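Local coordinates for protein necrotic enteritis toxin B (Clostridium perfringens, PDB 4I0N) that probably forms pores in host cell membranes as a toxin of the leukocidin/hemolysin family with the alpha-hemolysin fold, at residues F45-D48 with K53-A56; N116-S121 with A225-A230; I170-T175 with N190-K195. All coordinates share one frame; numbering follows the deposited sequence.

Contact 1 of 3, residues F45-D48 with K53-A56; sequences FIED and KKTA
Phe45-Glu47 and Lys53-Ala56 run antiparallel as the two arms of a hairpin, their axes 4.8 Å apart at closest approach; Phe45 and Ala56 form a non-hydrogen-bonded pair, and Ile46 and Thr55 a hydrogen-bonded one. The backbone bond from Ile46 N to Thr55 O is 2.9 Å long and nearly straight at 164°. On one face Phe45 CD1 meets the Ala56 methyl obliquely, 3.9 Å from CB, and His283 meets the same ring edge-to-face. Ile46 and Thr55 turn their side chains to the other face, where Tyr120 packs on both; Ile46 CD1 also comes 3.7 Å from the carbonyl atom Thr55 O. Toward the turn the arms diverge, and a water bridges them, donating to Ile46 O and Lys53 O and accepting from Asp48 N at 2.7 Å. Glu47 is bent at chi2 (-69°), which lays its carboxylate alongside the Lys54 chain, OE2 3.8 Å from Lys54 CD. The two charged ends do not meet: Glu47 OE2 stays 4.6 Å from Lys54 NZ, and two waters link the ammonium to the carboxylate, one through each oxygen. His283 NE2 also bonds OE2, and Lys54 NZ reaches the carbonyls of Ala234 and Lys232. The charged ends are thus joined through water, their attraction probably acting across it, while the carboxylate lies directly against the aliphatic part of Lys54.

Contact 2 of 3, residues N116-S121 with A225-A230; sequences NSIGYS and ALALTA
Ile118 extends toward the strand that carries Ala225 and Ala227 because CG1 stands trans to the backbone N (chi1 179°) and CD1 continues outward in a nearly extended chain (chi2 157°). The same rotation sets CG2 between the backbone N and the carbonyl carbon, and the side chain thus offers two methyl groups to two different alanines. Ile118 CG2 touches Ala225 CB at 3.9 Å. Ile118 CD1 reaches further along the strand to meet Ala227 CB at 4.0 Å, and passes over the Leu226-Ala227 peptide, 3.9 Å from Ala227 N. Ala225 and Ala227, two residues apart, both turn their methyls toward Ile118, whereas Leu226 between them is directed away from it and its side chain touches Ser103 of the neighbouring strand. No hydrogen bond joins the segments. Their axes approach to 7.7 Å and their directions differ by only 17°, so 116-120 and 225-230 run nearly parallel while belonging to different sheets. The small alanine side chains are consistent with this close approach, and Ile118 bridges the two strands. Val128 and Asn145 also flank Ile118, and Ile147 of strand 144-150 packs on Ala225. This is face-to-face packing of a small three-stranded antiparallel sheet on the six-stranded sheet of the body, consistent with the folded prestem resting on the beta-sandwich in water-soluble monomers of the hemolysin family.

Contact 3 of 3, residues I170-T175 with N190-K195; sequences IKFVET and NQLFMK
Thr175 CG2 lies among three groups of the 190-195 loop: the carbonyl oxygen of Leu192, the Leu192 methyl CD1 at 3.9 Å, and CE1 of Phe193, whose ring it approaches obliquely. Leu192 CD1 also meets Phe172 at CE2, 3.9 Å away, as the Phe172 and Leu192 side chains pass one another, heading opposite ways. Phe172 reaches it with CG trans to the backbone N (chi1 179°), and the in-plane edge of its ring abuts Thr175 CG2. The hydroxyl of Thr175 is directed elsewhere: OG1 lies 2.6 Å from a water that donates to Leu192 O, a polar bridge beside the methyl contacts. Behind this shell, Asn190 OD1 accepts from Leu192 N at 2.9 Å in an Asx turn, which ties the backbone NH of Leu192 to the Asn190 side chain. One face of the Phe193 ring is backed by Leu192 CG, and Trp81 meets both Phe172 and Phe193 edge-to-face, tying strand 165-172 and the loop to strand 76-92. With no direct hydrogen bond between the segments, this joint rests on methyl and aromatic packing plus one water, which also provides a partner for the carbonyl of Leu192.

Contacts 1 and 2 are neighbours, with centres 10 Å apart, and both reach the six-stranded sheet through adjacent strands 53-65 and 219-231, where Lys54 N lies 2.8 Å from Ala230 O, a probable hydrogen bond. Across the sheets, Asp48 OD2 of the hairpin sits 2.5 Å from Tyr120 OH, a probable hydrogen bond two residues beyond the Ile118 of contact 2. Contact 3 lies on the opposite side of the chain's centre, its own centre about 44 Å from that of contact 1 and 35 Å from that of contact 2. The side chain of Phe45 is about 10 Å from that of Asp30, which binds magnesium in a structure of this protein but carries none here; separately, a magnesium ion lies about 9 Å from the Thr175 side chain, too far for direct coordination.

Contact 1 of 3, residues F45-D48 with K53-A56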
ATOM      1  N   PHE A  45      12.536 -18.219   1.004  1.00 12.38           N
ATOM      2  CA  PHE A  45      13.985 -18.198   0.776  1.00 12.62           C
ATOM      3  C   PHE A  45      14.330 -19.348  -0.125  1.00 13.50           C
ATOM      4  O   PHE A  45      13.822 -20.466   0.081  1.00 12.98           O
ATOM      5  CB  PHE A  45      14.748 -18.405   2.101  1.00 12.53           C
ATOM      6  CG  PHE A  45      14.579 -17.285   3.112  1.00 13.23           C
ATOM      7  CD1 PHE A  45      15.524 -16.264   3.210  1.00 13.33           C
ATOM      8  CD2 PHE A  45      13.494 -17.286   3.997  1.00 13.08           C
ATOM      9  CE1 PHE A  45      15.376 -15.246   4.153  1.00 13.37           C
ATOM     10  CE2 PHE A  45      13.349 -16.266   4.956  1.00 15.20           C
ATOM     11  CZ  PHE A  45      14.292 -15.253   5.029  1.00 12.94           C
ATOM     12  N   ILE A  46      15.208 -19.106  -1.094  1.00 13.12           N
ATOM     13  CA  ILE A  46      15.653 -20.180  -1.976  1.00 14.92           C
ATOM     14  C   ILE A  46      17.146 -20.358  -1.790  1.00 15.14           C
ATOM     15  O   ILE A  46      17.897 -19.383  -1.818  1.00 15.51           O
ATOM     16  CB  ILE A  46      15.352 -19.901  -3.481  1.00 15.22           C
ATOM     17  CG1 ILE A  46      13.859 -19.643  -3.717  1.00 16.70           C
ATOM     18  CG2 ILE A  46      15.800 -21.063  -4.353  1.00 16.63           C
ATOM     19  CD1 ILE A  46      13.566 -18.209  -4.019  1.00 20.50           C
ATOM     20  N   GLU A  47      17.553 -21.600  -1.560  1.00 15.22           N
ATOM     21  CA  GLU A  47      18.956 -21.981  -1.545  1.00 15.70           C
ATOM     22  C   GLU A  47      19.110 -22.803  -2.813  1.00 15.62           C
ATOM     23  O   GLU A  47      18.704 -23.978  -2.863  1.00 15.82           O
ATOM     24  CB  GLU A  47      19.309 -22.820  -0.306  1.00 15.24           C
ATOM     25  CG  GLU A  47      19.152 -22.085   1.023  1.00 17.75           C
ATOM     26  CD  GLU A  47      20.175 -20.966   1.234  1.00 20.66           C
ATOM     27  OE1 GLU A  47      21.186 -20.892   0.489  1.00 22.10           O
ATOM     28  OE2 GLU A  47      19.976 -20.181   2.178  1.00 22.82           O
ATOM     29  N   ASP A  48      19.680 -22.152  -3.827  1.00 15.37           N
ATOM     30  CA  ASP A  48      19.764 -22.669  -5.183  1.00 15.12           C
ATOM     31  C   ASP A  48      21.227 -22.969  -5.526  1.00 16.03           C
ATOM     32  O   ASP A  48      22.036 -22.044  -5.639  1.00 16.73           O
ATOM     33  CB  ASP A  48      19.173 -21.612  -6.136  1.00 15.25           C
ATOM     34  CG  ASP A  48      19.026 -22.100  -7.569  1.00 14.72           C
ATOM     35  OD1 ASP A  48      19.485 -23.208  -7.902  1.00 15.47           O
ATOM     36  OD2 ASP A  48      18.417 -21.347  -8.383  1.00 17.49           O
ATOM     37  N   LYS A  53      24.019 -16.301  -6.440  1.00 21.46           N
ATOM     38  CA  LYS A  53      23.523 -15.506  -5.315  1.00 21.39           C
ATOM     39  C   LYS A  53      22.402 -16.255  -4.572  1.00 20.77           C
ATOM     40  O   LYS A  53      22.032 -17.379  -4.962  1.00 20.68           O
ATOM     41  CB  LYS A  53      23.048 -14.127  -5.791  1.00 22.10           C
ATOM     42  CG  LYS A  53      24.169 -13.265  -6.416  1.00 25.17           C
ATOM     43  CD  LYS A  53      23.706 -11.850  -6.767  1.00 30.30           C
ATOM     44  CE  LYS A  53      23.753 -10.910  -5.566  1.00 31.74           C
ATOM     45  NZ  LYS A  53      25.132 -10.579  -5.078  1.00 34.64           N
ATOM     46  N   LYS A  54      21.887 -15.643  -3.499  1.00 18.95           N
ATOM     47  CA  LYS A  54      20.732 -16.168  -2.746  1.00 18.40           C
ATOM     48  C   LYS A  54      19.586 -15.233  -3.010  1.00 16.95           C
ATOM     49  O   LYS A  54      19.811 -14.040  -3.139  1.00 16.24           O
ATOM     50  CB  LYS A  54      20.941 -16.047  -1.229  1.00 18.26           C
ATOM     51  CG  LYS A  54      21.920 -16.935  -0.612  1.00 21.64           C
ATOM     52  CD  LYS A  54      21.643 -17.002   0.845  1.00 20.58           C
ATOM     53  CE  LYS A  54      22.350 -15.957   1.641  1.00 21.29           C
ATOM     54  NZ  LYS A  54      22.819 -16.631   2.891  1.00 21.33           N
ATOM     55  N   THR A  55      18.364 -15.760  -3.011  1.00 16.07           N
ATOM     56  CA  THR A  55      17.172 -14.951  -3.259  1.00 15.28           C
ATOM     57  C   THR A  55      16.070 -15.244  -2.249  1.00 14.26           C
ATOM     58  O   THR A  55      15.883 -16.382  -1.829  1.00 13.84           O
ATOM     59  CB  THR A  55      16.620 -15.216  -4.686  1.00 15.83           C
ATOM     60  OG1 THR A  55      17.656 -14.960  -5.645  1.00 19.78           O
ATOM     61  CG2 THR A  55      15.377 -14.336  -4.983  1.00 14.63           C
ATOM     62  N   ALA A  56      15.350 -14.208  -1.842  1.00 13.64           N
ATOM     63  CA  ALA A  56      14.125 -14.411  -1.084  1.00 13.51           C
ATOM     64  C   ALA A  56      13.011 -13.656  -1.801  1.00 13.23           C
ATOM     65  O   ALA A  56      13.195 -12.507  -2.159  1.00 13.97           O
ATOM     66  CB  ALA A  56      14.279 -13.896   0.322  1.00 13.76           C
TER
HETATM   67  O   HOH W   1      20.023 -19.449  -3.607  1.00 12.60           O
HETATM   68  O   HOH W   2      23.116 -19.419   2.055  1.00 15.58           O
HETATM   69  O   HOH W   3      20.529 -18.017   3.641  1.00 32.64           O

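Contact 2 of 3, residues N116-S121 with A225-A230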
ATOM      1  N   ASN A 116      -0.901  -9.362  -9.777  1.00 16.28           N
ATOM      2  CA  ASN A 116       0.245  -9.819 -10.585  0.50 16.03           C
ATOM      3  C   ASN A 116       1.089 -10.777  -9.788  1.00 16.03           C
ATOM      4  O   ASN A 116       0.801 -11.066  -8.622  1.00 14.87           O
ATOM      5  CB  ASN A 116       1.103  -8.665 -11.128  0.50 16.14           C
ATOM      6  CG  ASN A 116       1.944  -9.062 -12.368  0.50 16.43           C
ATOM      7  OD1 ASN A 116       1.819 -10.166 -12.932  0.50 17.11           O
ATOM      8  ND2 ASN A 116       2.802  -8.149 -12.791  0.50 17.30           N
ATOM      9  N   SER A 117       2.073 -11.357 -10.467  1.00 15.77           N
ATOM     10  CA  SER A 117       2.920 -12.351  -9.840  0.50 15.92           C
ATOM     11  C   SER A 117       4.377 -12.065 -10.127  1.00 15.81           C
ATOM     12  O   SER A 117       4.719 -11.496 -11.179  1.00 15.56           O
ATOM     13  CB  SER A 117       2.571 -13.754 -10.327  0.50 16.84           C
ATOM     14  OG  SER A 117       3.350 -14.708  -9.630  0.50 17.96           O
ATOM     15  N   ILE A 118       5.226 -12.430  -9.169  1.00 14.48           N
ATOM     16  CA  ILE A 118       6.675 -12.357  -9.334  1.00 14.35           C
ATOM     17  C   ILE A 118       7.174 -13.785  -9.168  1.00 14.74           C
ATOM     18  O   ILE A 118       6.818 -14.452  -8.215  1.00 15.16           O
ATOM     19  CB  ILE A 118       7.335 -11.352  -8.317  1.00 14.42           C
ATOM     20  CG1 ILE A 118       8.858 -11.293  -8.484  1.00 15.26           C
ATOM     21  CG2 ILE A 118       6.913 -11.639  -6.864  1.00 13.81           C
ATOM     22  CD1 ILE A 118       9.440  -9.981  -7.945  1.00 15.86           C
ATOM     23  N   GLY A 119       7.994 -14.242 -10.099  1.00 15.19           N
ATOM     24  CA  GLY A 119       8.392 -15.647 -10.122  1.00 16.26           C
ATOM     25  C   GLY A 119       9.899 -15.802 -10.047  1.00 16.74           C
ATOM     26  O   GLY A 119      10.653 -14.913 -10.478  1.00 16.22           O
ATOM     27  N   TYR A 120      10.326 -16.934  -9.482  1.00 17.21           N
ATOM     28  CA  TYR A 120      11.739 -17.282  -9.409  1.00 17.24           C
ATOM     29  C   TYR A 120      11.975 -18.534 -10.235  1.00 18.25           C
ATOM     30  O   TYR A 120      11.268 -19.526 -10.080  1.00 19.01           O
ATOM     31  CB  TYR A 120      12.177 -17.511  -7.953  1.00 17.19           C
ATOM     32  CG  TYR A 120      13.621 -17.945  -7.845  1.00 16.67           C
ATOM     33  CD1 TYR A 120      14.638 -17.001  -7.722  1.00 18.21           C
ATOM     34  CD2 TYR A 120      13.977 -19.294  -7.883  1.00 16.40           C
ATOM     35  CE1 TYR A 120      15.971 -17.384  -7.643  1.00 17.22           C
ATOM     36  CE2 TYR A 120      15.314 -19.689  -7.813  1.00 16.80           C
ATOM     37  CZ  TYR A 120      16.303 -18.724  -7.688  1.00 17.39           C
ATOM     38  OH  TYR A 120      17.625 -19.083  -7.603  1.00 18.70           O
ATOM     39  N   SER A 121      12.972 -18.483 -11.107  1.00 18.33           N
ATOM     40  CA  SER A 121      13.394 -19.660 -11.860  1.00 19.51           C
ATOM     41  C   SER A 121      14.716 -20.178 -11.331  1.00 19.85           C
ATOM     42  O   SER A 121      15.627 -19.396 -11.052  1.00 19.32           O
ATOM     43  CB  SER A 121      13.563 -19.318 -13.330  1.00 19.71           C
ATOM     44  OG  SER A 121      12.319 -18.950 -13.886  1.00 22.84           O
ATOM     45  N   ALA A 225       4.817  -7.207  -3.463  1.00 10.04           N
ATOM     46  CA  ALA A 225       5.806  -8.271  -3.325  1.00 10.16           C
ATOM     47  C   ALA A 225       7.122  -7.874  -3.959  1.00 11.79           C
ATOM     48  O   ALA A 225       7.162  -7.037  -4.870  1.00 11.72           O
ATOM     49  CB  ALA A 225       5.282  -9.581  -3.926  1.00 10.64           C
ATOM     50  N   LEU A 226       8.207  -8.481  -3.485  1.00 11.08           N
ATOM     51  CA  LEU A 226       9.484  -8.203  -4.094  1.00 12.73           C
ATOM     52  C   LEU A 226      10.415  -9.393  -4.043  1.00 12.90           C
ATOM     53  O   LEU A 226      10.113 -10.399  -3.380  1.00 13.50           O
ATOM     54  CB  LEU A 226      10.112  -6.965  -3.452  1.00 13.31           C
ATOM     55  CG  LEU A 226      10.403  -6.966  -1.965  1.00 14.76           C
ATOM     56  CD1 LEU A 226      11.555  -7.922  -1.642  1.00 18.91           C
ATOM     57  CD2 LEU A 226      10.772  -5.532  -1.563  1.00 15.57           C
ATOM     58  N   ALA A 227      11.531  -9.293  -4.771  1.00 12.82           N
ATOM     59  CA  ALA A 227      12.572 -10.299  -4.700  1.00 13.08           C
ATOM     60  C   ALA A 227      13.818  -9.595  -4.184  1.00 13.62           C
ATOM     61  O   ALA A 227      14.208  -8.547  -4.733  1.00 13.13           O
ATOM     62  CB  ALA A 227      12.853 -10.908  -6.093  1.00 13.47           C
ATOM     63  N   LEU A 228      14.425 -10.163  -3.142  1.00 13.56           N
ATOM     64  CA  LEU A 228      15.713  -9.696  -2.626  1.00 14.10           C
ATOM     65  C   LEU A 228      16.783 -10.648  -3.045  1.00 15.01           C
ATOM     66  O   LEU A 228      16.598 -11.881  -2.972  1.00 15.51           O
ATOM     67  CB  LEU A 228      15.742  -9.687  -1.093  1.00 14.92           C
ATOM     68  CG  LEU A 228      15.054  -8.615  -0.284  1.00 16.61           C
ATOM     69  CD1 LEU A 228      15.248  -8.921   1.209  1.00 16.15           C
ATOM     70  CD2 LEU A 228      15.667  -7.261  -0.620  1.00 16.06           C
ATOM     71  N   THR A 229      17.906 -10.088  -3.476  1.00 14.98           N
ATOM     72  CA  THR A 229      19.073 -10.877  -3.803  0.50 15.59           C
ATOM     73  C   THR A 229      20.216 -10.545  -2.830  1.00 16.15           C
ATOM     74  O   THR A 229      20.437  -9.371  -2.510  1.00 16.75           O
ATOM     75  CB  THR A 229      19.459 -10.682  -5.279  0.50 16.24           C
ATOM     76  OG1 THR A 229      19.476  -9.282  -5.595  0.50 17.98           O
ATOM     77  CG2 THR A 229      18.410 -11.351  -6.170  0.50 13.66           C
ATOM     78  N   ALA A 230      20.910 -11.582  -2.370  1.00 15.38           N
ATOM     79  CA  ALA A 230      21.994 -11.465  -1.405  1.00 15.53           C
ATOM     80  C   ALA A 230      23.203 -12.274  -1.878  1.00 16.64           C
ATOM     81  O   ALA A 230      23.039 -13.289  -2.556  1.00 15.40           O
ATOM     82  CB  ALA A 230      21.520 -12.002  -0.058  1.00 15.60           C
TER

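Contact 3 of 3, residues I170-T175 with N190-K195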
ATOM      1  N   ILE A 170      -1.012   5.007  -3.606  1.00  9.29           N
ATOM      2  CA  ILE A 170      -2.358   4.615  -3.990  1.00  9.80           C
ATOM      3  C   ILE A 170      -3.173   5.888  -3.795  1.00  9.50           C
ATOM      4  O   ILE A 170      -3.468   6.303  -2.658  1.00  9.63           O
ATOM      5  CB  ILE A 170      -2.872   3.392  -3.196  1.00 10.46           C
ATOM      6  CG1 ILE A 170      -2.103   2.127  -3.620  1.00 12.01           C
ATOM      7  CG2 ILE A 170      -4.397   3.194  -3.401  1.00 10.98           C
ATOM      8  CD1 ILE A 170      -0.724   2.006  -3.012  1.00 13.78           C
ATOM      9  N   LYS A 171      -3.488   6.526  -4.921  1.00  8.43           N
ATOM     10  CA  LYS A 171      -3.931   7.913  -4.911  1.00  8.81           C
ATOM     11  C   LYS A 171      -5.343   8.026  -5.466  1.00  8.21           C
ATOM     12  O   LYS A 171      -5.693   7.395  -6.450  1.00  8.29           O
ATOM     13  CB  LYS A 171      -2.976   8.787  -5.752  1.00  9.24           C
ATOM     14  CG  LYS A 171      -3.291  10.276  -5.715  1.00 10.54           C
ATOM     15  CD  LYS A 171      -2.197  11.055  -6.518  1.00 14.71           C
ATOM     16  CE  LYS A 171      -2.496  12.566  -6.606  1.00 14.95           C
ATOM     17  NZ  LYS A 171      -2.439  13.278  -5.272  1.00 16.21           N
ATOM     18  N   PHE A 172      -6.138   8.875  -4.841  1.00  8.18           N
ATOM     19  CA  PHE A 172      -7.519   9.039  -5.229  1.00  8.35           C
ATOM     20  C   PHE A 172      -7.586   9.590  -6.652  1.00  8.55           C
ATOM     21  O   PHE A 172      -6.784  10.471  -7.041  1.00  9.62           O
ATOM     22  CB  PHE A 172      -8.194  10.011  -4.257  1.00  8.41           C
ATOM     23  CG  PHE A 172      -9.636  10.269  -4.586  1.00  9.58           C
ATOM     24  CD1 PHE A 172     -10.602   9.309  -4.313  1.00 10.43           C
ATOM     25  CD2 PHE A 172     -10.019  11.488  -5.168  1.00 11.22           C
ATOM     26  CE1 PHE A 172     -11.954   9.548  -4.627  1.00 12.99           C
ATOM     27  CE2 PHE A 172     -11.349  11.734  -5.484  1.00 10.09           C
ATOM     28  CZ  PHE A 172     -12.321  10.757  -5.203  1.00 11.86           C
ATOM     29  N   VAL A 173      -8.536   9.077  -7.423  1.00  7.83           N
ATOM     30  CA  VAL A 173      -8.745   9.528  -8.791  1.00  9.30           C
ATOM     31  C   VAL A 173     -10.008  10.385  -8.864  1.00  9.20           C
ATOM     32  O   VAL A 173      -9.923  11.587  -9.095  1.00  9.84           O
ATOM     33  CB  VAL A 173      -8.863   8.330  -9.789  1.00  9.01           C
ATOM     34  CG1 VAL A 173      -9.198   8.836 -11.189  1.00 10.47           C
ATOM     35  CG2 VAL A 173      -7.542   7.524  -9.824  1.00  9.50           C
ATOM     36  N   GLU A 174     -11.179   9.763  -8.686  1.00 10.42           N
ATOM     37  CA  GLU A 174     -12.473  10.463  -8.798  1.00 11.79           C
ATOM     38  C   GLU A 174     -13.570   9.595  -8.200  1.00 12.68           C
ATOM     39  O   GLU A 174     -13.436   8.362  -8.133  1.00 12.88           O
ATOM     40  CB  GLU A 174     -12.825  10.772 -10.284  1.00 12.56           C
ATOM     41  CG  GLU A 174     -13.037   9.513 -11.135  1.00 16.62           C
ATOM     42  CD  GLU A 174     -13.470   9.788 -12.568  1.00 23.13           C
ATOM     43  OE1 GLU A 174     -13.576  10.967 -12.962  1.00 22.09           O
ATOM     44  OE2 GLU A 174     -13.712   8.799 -13.301  1.00 26.87           O
ATOM     45  N   THR A 175     -14.670  10.221  -7.793  1.00 12.62           N
ATOM     46  CA  THR A 175     -15.832   9.439  -7.372  1.00 13.27           C
ATOM     47  C   THR A 175     -16.542   8.873  -8.609  1.00 13.84           C
ATOM     48  O   THR A 175     -16.245   9.253  -9.742  1.00 13.80           O
ATOM     49  CB  THR A 175     -16.798  10.283  -6.544  1.00 12.86           C
ATOM     50  OG1 THR A 175     -17.393  11.263  -7.386  1.00 12.76           O
ATOM     51  CG2 THR A 175     -16.075  10.976  -5.383  1.00 12.90           C
ATOM     52  N   ASN A 190     -16.589  22.683  -5.004  1.00 15.04           N
ATOM     53  CA  ASN A 190     -16.271  21.289  -5.261  1.00 14.77           C
ATOM     54  C   ASN A 190     -17.349  20.405  -4.633  1.00 14.40           C
ATOM     55  O   ASN A 190     -17.547  20.428  -3.426  1.00 14.34           O
ATOM     56  CB  ASN A 190     -14.895  20.918  -4.680  1.00 13.90           C
ATOM     57  CG  ASN A 190     -14.420  19.563  -5.164  1.00 14.18           C
ATOM     58  OD1 ASN A 190     -15.237  18.706  -5.539  1.00 16.34           O
ATOM     59  ND2 ASN A 190     -13.100  19.369  -5.214  1.00 12.29           N
ATOM     60  N   GLN A 191     -18.048  19.641  -5.464  1.00 14.93           N
ATOM     61  CA  GLN A 191     -19.158  18.815  -4.986  1.00 14.87           C
ATOM     62  C   GLN A 191     -18.735  17.405  -4.566  1.00 14.14           C
ATOM     63  O   GLN A 191     -19.588  16.557  -4.296  1.00 14.48           O
ATOM     64  CB  GLN A 191     -20.256  18.775  -6.065  1.00 15.49           C
ATOM     65  CG  GLN A 191     -20.969  20.113  -6.217  1.00 15.55           C
ATOM     66  CD  GLN A 191     -21.726  20.199  -7.507  1.00 18.20           C
ATOM     67  OE1 GLN A 191     -22.939  19.942  -7.547  1.00 18.43           O
ATOM     68  NE2 GLN A 191     -21.022  20.528  -8.583  1.00 16.34           N
ATOM     69  N   LEU A 192     -17.424  17.164  -4.524  1.00 13.31           N
ATOM     70  CA  LEU A 192     -16.819  15.853  -4.208  1.00 13.88           C
ATOM     71  C   LEU A 192     -17.665  14.886  -3.360  1.00 13.81           C
ATOM     72  O   LEU A 192     -18.048  13.815  -3.842  1.00 14.94           O
ATOM     73  CB  LEU A 192     -15.439  16.072  -3.571  1.00 13.87           C
ATOM     74  CG  LEU A 192     -14.432  14.928  -3.471  1.00 12.98           C
ATOM     75  CD1 LEU A 192     -14.162  14.325  -4.823  1.00 13.19           C
ATOM     76  CD2 LEU A 192     -13.141  15.455  -2.836  1.00 15.04           C
ATOM     77  N   PHE A 193     -17.946  15.241  -2.104  1.00 13.60           N
ATOM     78  CA  PHE A 193     -18.730  14.350  -1.238  1.00 13.79           C
ATOM     79  C   PHE A 193     -19.977  15.024  -0.709  1.00 14.30           C
ATOM     80  O   PHE A 193     -20.466  14.688   0.368  1.00 14.80           O
ATOM     81  CB  PHE A 193     -17.893  13.806  -0.062  1.00 13.85           C
ATOM     82  CG  PHE A 193     -16.579  13.172  -0.476  1.00 13.09           C
ATOM     83  CD1 PHE A 193     -16.558  12.016  -1.256  1.00 13.05           C
ATOM     84  CD2 PHE A 193     -15.368  13.716  -0.039  1.00 12.94           C
ATOM     85  CE1 PHE A 193     -15.348  11.421  -1.615  1.00 13.40           C
ATOM     86  CE2 PHE A 193     -14.155  13.138  -0.400  1.00 12.04           C
ATOM     87  CZ  PHE A 193     -14.147  11.984  -1.194  1.00 14.06           C
ATOM     88  N   MET A 194     -20.508  15.952  -1.493  1.00 14.80           N
ATOM     89  CA  MET A 194     -21.717  16.699  -1.121  1.00 15.48           C
ATOM     90  C   MET A 194     -22.971  15.869  -1.390  1.00 16.64           C
ATOM     91  O   MET A 194     -23.257  15.516  -2.544  1.00 16.63           O
ATOM     92  CB  MET A 194     -21.748  18.020  -1.897  1.00 15.76           C
ATOM     93  CG  MET A 194     -22.940  18.936  -1.562  1.00 16.66           C
ATOM     94  SD  MET A 194     -23.098  20.335  -2.695  1.00 17.21           S
ATOM     95  CE  MET A 194     -21.680  21.340  -2.213  1.00 16.47           C
ATOM     96  N   LYS A 195     -23.711  15.543  -0.336  1.00 17.05           N
ATOM     97  CA  LYS A 195     -24.926  14.713  -0.473  1.00 18.75           C
ATOM     98  C   LYS A 195     -26.064  15.479  -1.155  1.00 19.84           C
ATOM     99  O   LYS A 195     -26.714  14.955  -2.074  1.00 20.56           O
ATOM    100  CB  LYS A 195     -25.351  14.171   0.897  1.00 18.99           C
ATOM    101  CG  LYS A 195     -26.485  13.158   0.899  1.00 22.85           C
ATOM    102  CD  LYS A 195     -26.647  12.602   2.309  1.00 26.47           C
ATOM    103  CE  LYS A 195     -27.798  11.612   2.400  1.00 31.22           C
ATOM    104  NZ  LYS A 195     -27.764  10.883   3.709  1.00 33.55           N
TER
HETATM  105  O   HOH W   4     -19.238  12.473  -5.946  1.00 11.89           O